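Local atomic coordinates of putative hemolysin (Streptococcus mutans UA159, PDB entry 2RK5), a protein that may bind flavin adenine dinucleotide and belongs to a membrane protein with CBS domains, represented here by its transporter-associated domain. Residues T9-F21 and Y24-A38. Residues are numbered along the deposited sequence; the frame is centred on the assembly and turned at random.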
ATOM      1  N   THR A   9     -24.360  -4.770  -0.475  1.00 14.77           N
ATOM      2  CA  THR A   9     -23.313  -3.781  -0.711  1.00 14.29           C
ATOM      3  C   THR A   9     -22.860  -3.209   0.612  1.00 12.87           C
ATOM      4  O   THR A   9     -23.677  -2.765   1.403  1.00 11.78           O
ATOM      5  CB  THR A   9     -23.829  -2.652  -1.618  1.00 15.54           C
ATOM      6  OG1 THR A   9     -24.513  -3.233  -2.744  1.00 17.72           O
ATOM      7  CG2 THR A   9     -22.691  -1.739  -2.069  1.00 16.15           C
ATOM      8  N   TYR A  10     -21.542  -3.205   0.847  1.00 10.60           N
ATOM      9  CA  TYR A  10     -20.972  -2.836   2.139  1.00 11.19           C
ATOM     10  C   TYR A  10     -19.770  -1.912   1.999  1.00  9.99           C
ATOM     11  O   TYR A  10     -19.075  -1.948   0.983  1.00 10.74           O
ATOM     12  CB  TYR A  10     -20.525  -4.087   2.900  1.00 11.79           C
ATOM     13  CG  TYR A  10     -21.591  -5.139   3.026  1.00 12.30           C
ATOM     14  CD1 TYR A  10     -22.333  -5.272   4.188  1.00 15.25           C
ATOM     15  CD2 TYR A  10     -21.877  -5.990   1.967  1.00 14.45           C
ATOM     16  CE1 TYR A  10     -23.350  -6.235   4.285  1.00 15.22           C
ATOM     17  CE2 TYR A  10     -22.876  -6.956   2.069  1.00 14.97           C
ATOM     18  CZ  TYR A  10     -23.611  -7.066   3.227  1.00 15.13           C
ATOM     19  OH  TYR A  10     -24.619  -8.018   3.343  1.00 17.89           O
ATOM     20  N   ILE A  11     -19.557  -1.070   3.008  1.00  9.92           N
ATOM     21  CA  ILE A  11     -18.291  -0.353   3.156  1.00 10.07           C
ATOM     22  C   ILE A  11     -17.574  -0.949   4.346  1.00  9.27           C
ATOM     23  O   ILE A  11     -18.162  -1.099   5.422  1.00 10.00           O
ATOM     24  CB  ILE A  11     -18.470   1.176   3.328  1.00 10.74           C
ATOM     25  CG1 ILE A  11     -19.190   1.758   2.110  1.00 12.44           C
ATOM     26  CG2 ILE A  11     -17.137   1.876   3.514  1.00 12.26           C
ATOM     27  CD1 ILE A  11     -18.393   1.751   0.838  1.00 14.09           C
ATOM     28  N   VAL A  12     -16.316  -1.342   4.133  1.00  9.25           N
ATOM     29  CA  VAL A  12     -15.456  -1.838   5.214  1.00  9.90           C
ATOM     30  C   VAL A  12     -14.221  -0.970   5.368  1.00  9.44           C
ATOM     31  O   VAL A  12     -13.677  -0.494   4.384  1.00  9.36           O
ATOM     32  CB  VAL A  12     -15.011  -3.326   5.041  1.00 10.77           C
ATOM     33  CG1 VAL A  12     -16.246  -4.206   4.891  1.00 11.54           C
ATOM     34  CG2 VAL A  12     -14.038  -3.516   3.923  1.00 13.15           C
ATOM     35  N   LEU A  13     -13.781  -0.829   6.622  1.00  8.88           N
ATOM     36  CA  LEU A  13     -12.517  -0.214   6.920  1.00  9.15           C
ATOM     37  C   LEU A  13     -11.382  -1.116   6.450  1.00  9.45           C
ATOM     38  O   LEU A  13     -11.413  -2.335   6.660  1.00  9.40           O
ATOM     39  CB  LEU A  13     -12.368   0.068   8.408  1.00  9.33           C
ATOM     40  CG  LEU A  13     -13.467   0.958   8.986  1.00 13.63           C
ATOM     41  CD1 LEU A  13     -13.088   1.271  10.420  1.00 18.50           C
ATOM     42  CD2 LEU A  13     -13.695   2.240   8.165  1.00 18.54           C
ATOM     43  N   GLY A  14     -10.386  -0.508   5.809  1.00  8.90           N
ATOM     44  CA  GLY A  14      -9.243  -1.268   5.316  1.00  8.55           C
ATOM     45  C   GLY A  14      -8.507  -2.006   6.417  1.00  8.04           C
ATOM     46  O   GLY A  14      -7.850  -3.014   6.191  1.00  9.15           O
ATOM     47  N   THR A  15      -8.572  -1.450   7.616  1.00  9.06           N
ATOM     48  CA  THR A  15      -7.886  -2.019   8.791  1.00  9.58           C
ATOM     49  C   THR A  15      -8.647  -3.210   9.377  1.00  9.57           C
ATOM     50  O   THR A  15      -8.153  -3.871  10.282  1.00  9.92           O
ATOM     51  CB  THR A  15      -7.674  -0.956   9.899  1.00 11.10           C
ATOM     52  OG1 THR A  15      -8.922  -0.311  10.144  1.00 12.73           O
ATOM     53  CG2 THR A  15      -6.630   0.045   9.454  1.00 11.76           C
ATOM     54  N   MET A  16      -9.854  -3.485   8.877  1.00  9.03           N
ATOM     55  CA  MET A  16     -10.588  -4.687   9.342  1.00  8.26           C
ATOM     56  C   MET A  16      -9.698  -5.932   9.116  1.00  8.63           C
ATOM     57  O   MET A  16      -9.153  -6.157   8.034  1.00  8.47           O
ATOM     58  CB  MET A  16     -11.926  -4.821   8.618  1.00  8.67           C
ATOM     59  CG  MET A  16     -12.844  -5.951   9.125  1.00 10.52           C
ATOM     60  SD  MET A  16     -14.447  -5.985   8.220  1.00  6.50           S
ATOM     61  CE  MET A  16     -15.580  -6.909   9.384  1.00 14.09           C
ATOM     62  N   THR A  17      -9.516  -6.739  10.163  1.00  8.31           N
ATOM     63  CA  THR A  17      -8.664  -7.903  10.018  1.00  9.01           C
ATOM     64  C   THR A  17      -9.331  -8.896   9.089  1.00  8.94           C
ATOM     65  O   THR A  17     -10.544  -8.926   8.968  1.00  8.86           O
ATOM     66  CB  THR A  17      -8.374  -8.603  11.365  1.00  9.92           C
ATOM     67  OG1 THR A  17      -9.570  -9.242  11.839  1.00 12.13           O
ATOM     68  CG2 THR A  17      -7.879  -7.601  12.415  1.00 12.34           C
ATOM     69  N   LEU A  18      -8.543  -9.747   8.460  1.00 10.19           N
ATOM     70  CA  LEU A  18      -9.128 -10.768   7.617  1.00 11.09           C
ATOM     71  C   LEU A  18      -9.972 -11.722   8.423  1.00 11.66           C
ATOM     72  O   LEU A  18     -11.005 -12.211   7.941  1.00 12.78           O
ATOM     73  CB  LEU A  18      -8.104 -11.601   6.891  1.00 13.55           C
ATOM     74  CG  LEU A  18      -7.615 -11.101   5.563  1.00 15.80           C
ATOM     75  CD1 LEU A  18      -6.776 -12.215   4.876  1.00 17.78           C
ATOM     76  CD2 LEU A  18      -8.777 -10.625   4.653  1.00 15.16           C
ATOM     77  N   ASN A  19      -9.559 -11.994   9.656  1.00 10.60           N
ATOM     78  CA  ASN A  19     -10.360 -12.872  10.507  1.00 11.48           C
ATOM     79  C   ASN A  19     -11.738 -12.256  10.808  1.00 10.32           C
ATOM     80  O   ASN A  19     -12.770 -12.930  10.770  1.00 11.45           O
ATOM     81  CB  ASN A  19      -9.602 -13.198  11.791  1.00 11.05           C
ATOM     82  CG  ASN A  19      -8.447 -14.160  11.547  1.00 13.37           C
ATOM     83  OD1 ASN A  19      -8.427 -14.892  10.551  1.00 15.08           O
ATOM     84  ND2 ASN A  19      -7.504 -14.203  12.472  1.00 18.11           N
ATOM     85  N   ASP A  20     -11.779 -10.961  11.119  1.00 10.28           N
ATOM     86  CA  ASP A  20     -13.063 -10.301  11.363  1.00 11.18           C
ATOM     87  C   ASP A  20     -13.890 -10.236  10.063  1.00 10.81           C
ATOM     88  O   ASP A  20     -15.106 -10.451  10.078  1.00 10.84           O
ATOM     89  CB  ASP A  20     -12.834  -8.912  11.950  1.00 12.55           C
ATOM     90  CG  ASP A  20     -12.377  -8.932  13.413  1.00 15.36           C
ATOM     91  OD1 ASP A  20     -12.167 -10.035  13.988  1.00 18.77           O
ATOM     92  OD2 ASP A  20     -12.232  -7.820  13.992  1.00 17.87           O
ATOM     93  N   PHE A  21     -13.244  -9.921   8.939  1.00  9.66           N
ATOM     94  CA  PHE A  21     -13.909  -9.877   7.651  1.00 10.19           C
ATOM     95  C   PHE A  21     -14.564 -11.230   7.349  1.00 10.04           C
ATOM     96  O   PHE A  21     -15.737 -11.319   6.977  1.00  9.08           O
ATOM     97  CB  PHE A  21     -12.897  -9.510   6.556  1.00 10.16           C
ATOM     98  CG  PHE A  21     -13.489  -9.369   5.207  1.00  9.87           C
ATOM     99  CD1 PHE A  21     -13.865  -8.128   4.720  1.00 10.37           C
ATOM    100  CD2 PHE A  21     -13.704 -10.475   4.421  1.00  9.68           C
ATOM    101  CE1 PHE A  21     -14.428  -7.998   3.456  1.00 11.38           C
ATOM    102  CE2 PHE A  21     -14.294 -10.372   3.141  1.00 11.16           C
ATOM    103  CZ  PHE A  21     -14.681  -9.130   2.669  1.00 10.53           C
ATOM    104  N   TYR A  24     -17.632 -11.933   9.447  1.00 13.10           N
ATOM    105  CA  TYR A  24     -18.767 -11.117   9.047  1.00 13.12           C
ATOM    106  C   TYR A  24     -19.409 -11.607   7.751  1.00 12.32           C
ATOM    107  O   TYR A  24     -20.646 -11.701   7.619  1.00 13.03           O
ATOM    108  CB  TYR A  24     -18.301  -9.662   8.879  1.00 13.60           C
ATOM    109  CG  TYR A  24     -19.426  -8.677   8.633  1.00 13.22           C
ATOM    110  CD1 TYR A  24     -20.029  -8.006   9.675  1.00 15.97           C
ATOM    111  CD2 TYR A  24     -19.883  -8.439   7.349  1.00 13.59           C
ATOM    112  CE1 TYR A  24     -21.070  -7.113   9.434  1.00 15.59           C
ATOM    113  CE2 TYR A  24     -20.932  -7.565   7.101  1.00 16.62           C
ATOM    114  CZ  TYR A  24     -21.510  -6.904   8.139  1.00 15.47           C
ATOM    115  OH  TYR A  24     -22.560  -6.042   7.868  1.00 18.46           O
ATOM    116  N   PHE A  25     -18.558 -11.905   6.777  1.00 11.40           N
ATOM    117  CA  PHE A  25     -19.007 -12.272   5.432  1.00 11.32           C
ATOM    118  C   PHE A  25     -19.112 -13.758   5.180  1.00 11.39           C
ATOM    119  O   PHE A  25     -19.567 -14.161   4.115  1.00 11.21           O
ATOM    120  CB  PHE A  25     -18.112 -11.597   4.364  1.00 11.64           C
ATOM    121  CG  PHE A  25     -18.280 -10.110   4.299  1.00 11.81           C
ATOM    122  CD1 PHE A  25     -19.388  -9.567   3.668  1.00 11.48           C
ATOM    123  CD2 PHE A  25     -17.370  -9.256   4.884  1.00 12.63           C
ATOM    124  CE1 PHE A  25     -19.555  -8.203   3.609  1.00 12.05           C
ATOM    125  CE2 PHE A  25     -17.568  -7.902   4.851  1.00 12.25           C
ATOM    126  CZ  PHE A  25     -18.651  -7.381   4.211  1.00 12.22           C
ATOM    127  N   GLU A  26     -18.750 -14.566   6.175  1.00 11.29           N
ATOM    128  CA  GLU A  26     -18.831 -16.041   6.068  1.00 12.14           C
ATOM    129  C   GLU A  26     -17.943 -16.548   4.943  1.00 11.82           C
ATOM    130  O   GLU A  26     -18.315 -17.426   4.144  1.00 11.58           O
ATOM    131  CB  GLU A  26     -20.289 -16.540   5.946  1.00 11.88           C
ATOM    132  CG  GLU A  26     -21.149 -15.993   7.083  1.00 13.65           C
ATOM    133  CD  GLU A  26     -22.542 -16.632   7.224  1.00 15.96           C
ATOM    134  OE1 GLU A  26     -22.957 -17.449   6.384  1.00 20.10           O
ATOM    135  OE2 GLU A  26     -23.223 -16.300   8.224  1.00 24.81           O
ATOM    136  N   THR A  27     -16.733 -15.990   4.890  1.00 10.15           N
ATOM    137  CA  THR A  27     -15.772 -16.351   3.869  1.00 11.10           C
ATOM    138  C   THR A  27     -14.493 -16.894   4.535  1.00 10.30           C
ATOM    139  O   THR A  27     -14.423 -17.023   5.779  1.00 11.54           O
ATOM    140  CB  THR A  27     -15.450 -15.110   2.991  1.00 10.19           C
ATOM    141  OG1 THR A  27     -15.108 -14.009   3.837  1.00 12.03           O
ATOM    142  CG2 THR A  27     -16.670 -14.717   2.172  1.00 11.83           C
ATOM    143  N   ASP A  28     -13.524 -17.244   3.689  1.00 11.63           N
ATOM    144  CA  ASP A  28     -12.256 -17.842   4.113  1.00 12.55           C
ATOM    145  C   ASP A  28     -11.075 -17.262   3.325  1.00 12.34           C
ATOM    146  O   ASP A  28     -10.171 -17.991   2.897  1.00 13.64           O
ATOM    147  CB  ASP A  28     -12.311 -19.394   3.973  1.00 12.95           C
ATOM    148  CG  ASP A  28     -12.349 -19.872   2.494  1.00 19.65           C
ATOM    149  OD1 ASP A  28     -12.463 -19.041   1.552  1.00 25.07           O
ATOM    150  OD2 ASP A  28     -12.244 -21.110   2.275  1.00 28.43           O
ATOM    151  N   LEU A  29     -11.062 -15.944   3.182  1.00 11.45           N
ATOM    152  CA  LEU A  29      -9.992 -15.274   2.440  1.00 12.65           C
ATOM    153  C   LEU A  29      -8.694 -15.416   3.205  1.00 13.71           C
ATOM    154  O   LEU A  29      -8.693 -15.334   4.425  1.00 13.94           O
ATOM    155  CB  LEU A  29     -10.285 -13.792   2.306  1.00 11.73           C
ATOM    156  CG  LEU A  29     -11.578 -13.455   1.567  1.00 12.83           C
ATOM    157  CD1 LEU A  29     -11.686 -11.952   1.340  1.00 12.52           C
ATOM    158  CD2 LEU A  29     -11.669 -14.282   0.263  1.00 16.10           C
ATOM    159  N   GLU A  30      -7.605 -15.643   2.484  1.00 14.39           N
ATOM    160  CA  GLU A  30      -6.288 -15.665   3.113  1.00 15.98           C
ATOM    161  C   GLU A  30      -5.236 -15.351   2.090  1.00 15.00           C
ATOM    162  O   GLU A  30      -5.412 -15.610   0.905  1.00 15.56           O
ATOM    163  CB  GLU A  30      -6.014 -17.020   3.746  1.00 17.28           C
ATOM    164  CG  GLU A  30      -6.011 -18.164   2.767  1.00 20.75           C
ATOM    165  CD  GLU A  30      -5.829 -19.521   3.452  1.00 22.34           C
ATOM    166  OE1 GLU A  30      -4.958 -19.642   4.358  1.00 31.28           O
ATOM    167  OE2 GLU A  30      -6.563 -20.474   3.087  1.00 30.92           O
ATOM    168  N   SER A  31      -4.143 -14.775   2.555  1.00 13.87           N
ATOM    169  CA  SER A  31      -2.990 -14.551   1.704  1.00 14.06           C
ATOM    170  C   SER A  31      -1.749 -14.458   2.576  1.00 13.41           C
ATOM    171  O   SER A  31      -1.802 -14.001   3.714  1.00 12.29           O
ATOM    172  CB  SER A  31      -3.187 -13.291   0.882  1.00 15.12           C
ATOM    173  OG  SER A  31      -2.043 -12.927   0.172  1.00 20.01           O
ATOM    174  N   ASP A  32      -0.629 -14.925   2.037  1.00 14.49           N
ATOM    175  CA  ASP A  32       0.626 -14.868   2.755  1.00 15.15           C
ATOM    176  C   ASP A  32       1.008 -13.434   3.082  1.00 14.84           C
ATOM    177  O   ASP A  32       0.882 -12.554   2.243  1.00 16.87           O
ATOM    178  CB  ASP A  32       1.735 -15.518   1.910  1.00 15.92           C
ATOM    179  CG  ASP A  32       1.685 -17.059   1.927  1.00 20.66           C
ATOM    180  OD1 ASP A  32       0.949 -17.675   2.728  1.00 23.48           O
ATOM    181  OD2 ASP A  32       2.446 -17.661   1.141  1.00 26.91           O
ATOM    182  N   ASN A  33       1.474 -13.206   4.306  1.00 15.43           N
ATOM    183  CA  ASN A  33       1.974 -11.878   4.720  1.00 15.50           C
ATOM    184  C   ASN A  33       0.907 -10.795   4.695  1.00 14.52           C
ATOM    185  O   ASN A  33       1.204  -9.608   4.501  1.00 15.19           O
ATOM    186  CB  ASN A  33       3.203 -11.436   3.888  1.00 15.91           C
ATOM    187  CG  ASN A  33       4.023 -10.304   4.559  1.00 17.10           C
ATOM    188  OD1 ASN A  33       3.923 -10.090   5.761  1.00 22.56           O
ATOM    189  ND2 ASN A  33       4.861  -9.599   3.772  1.00 17.98           N
ATOM    190  N   VAL A  34      -0.346 -11.217   4.890  1.00 12.48           N
ATOM    191  CA  VAL A  34      -1.465 -10.320   4.989  1.00 11.20           C
ATOM    192  C   VAL A  34      -2.282 -10.543   6.258  1.00  9.08           C
ATOM    193  O   VAL A  34      -2.603 -11.685   6.590  1.00  9.48           O
ATOM    194  CB  VAL A  34      -2.380 -10.515   3.732  1.00 11.13           C
ATOM    195  CG1 VAL A  34      -3.758  -9.888   3.894  1.00 12.82           C
ATOM    196  CG2 VAL A  34      -1.633  -9.967   2.530  1.00 14.22           C
ATOM    197  N   ASP A  35      -2.650  -9.434   6.897  1.00  8.67           N
ATOM    198  CA  ASP A  35      -3.491  -9.454   8.082  1.00  8.83           C
ATOM    199  C   ASP A  35      -4.835  -8.792   7.950  1.00  8.65           C
ATOM    200  O   ASP A  35      -5.742  -9.119   8.723  1.00  8.84           O
ATOM    201  CB  ASP A  35      -2.716  -8.835   9.243  1.00  9.99           C
ATOM    202  CG  ASP A  35      -1.508  -9.686   9.613  1.00 12.84           C
ATOM    203  OD1 ASP A  35      -1.689 -10.894   9.888  1.00 17.87           O
ATOM    204  OD2 ASP A  35      -0.408  -9.147   9.613  1.00 20.35           O
ATOM    205  N   THR A  36      -4.950  -7.832   7.028  1.00  7.80           N
ATOM    206  CA  THR A  36      -6.188  -7.055   6.929  1.00  7.72           C
ATOM    207  C   THR A  36      -6.770  -7.115   5.529  1.00  7.61           C
ATOM    208  O   THR A  36      -6.125  -7.551   4.583  1.00  8.86           O
ATOM    209  CB  THR A  36      -5.956  -5.546   7.232  1.00  7.93           C
ATOM    210  OG1 THR A  36      -5.131  -4.949   6.222  1.00  9.88           O
ATOM    211  CG2 THR A  36      -5.316  -5.352   8.576  1.00  8.75           C
ATOM    212  N   ILE A  37      -8.027  -6.715   5.418  1.00  6.70           N
ATOM    213  CA  ILE A  37      -8.715  -6.709   4.134  1.00  7.08           C
ATOM    214  C   ILE A  37      -8.025  -5.760   3.148  1.00  7.43           C
ATOM    215  O   ILE A  37      -7.916  -6.114   1.957  1.00  8.03           O
ATOM    216  CB  ILE A  37     -10.215  -6.436   4.292  1.00  7.45           C
ATOM    217  CG1 ILE A  37     -10.959  -6.745   2.982  1.00  7.53           C
ATOM    218  CG2 ILE A  37     -10.496  -5.034   4.852  1.00  8.97           C
ATOM    219  CD1 ILE A  37     -10.816  -8.179   2.504  1.00 10.07           C
ATOM    220  N   ALA A  38      -7.524  -4.611   3.605  1.00  7.66           N
ATOM    221  CA  ALA A  38      -6.739  -3.749   2.682  1.00  7.53           C
ATOM    222  C   ALA A  38      -5.492  -4.472   2.176  1.00  7.61           C
ATOM    223  O   ALA A  38      -5.123  -4.362   0.998  1.00  9.12           O
ATOM    224  CB  ALA A  38      -6.340  -2.413   3.314  1.00  8.93           C
TER
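The Phe-21 ring has a partner on each face: Phe-25 CD2 lies over one, the two rings inclined at 35°, and on the opposite face Ile-37 CD1 makes a CH-pi contact 3.7 Å from the ring centroid. Leu-29 CD1 meets Phe-21 CE2 obliquely at 3.5 Å. Phe-21 swings its ring between these partners by setting CG anti to the backbone N (chi1 -177°). Phe-25, with Tyr-24 CD2 over the centre of one face, directs its edge at the face of Tyr-10 on strand 9-13, centroids 5.0 Å apart and planes at 89°, a T-shaped pair; Val-12 CG1 also meets the Phe-25 edge. Tyr-24 points its own edge at the Tyr-10 face in a more offset way. Farther along, Leu-18 wedges CD1 against Val-34 CG1 and CD2 against Ile-37 CD1.

Backbone bonds tie residues 14-18 to residues 35-38. Leu-18 N donates to Asp-35 O (2.9 Å) and Ile-37 N to Met-16 O (2.9 Å), flanking the single bridge of Thr-17 with Thr-36, while Ala-38 N reaches Gly-14 O. Thr-17 OG1 accepts from Asp-20 N; Thr-36 OG1 caps Gly-39 N and is hydrogen-bonded to Asp-75 of the second subunit. Backbone bonds and N-caps thus satisfy polar groups where both helices start, while rings and aliphatic groups pack strand 9-13 against helices 18-25 and 37-45.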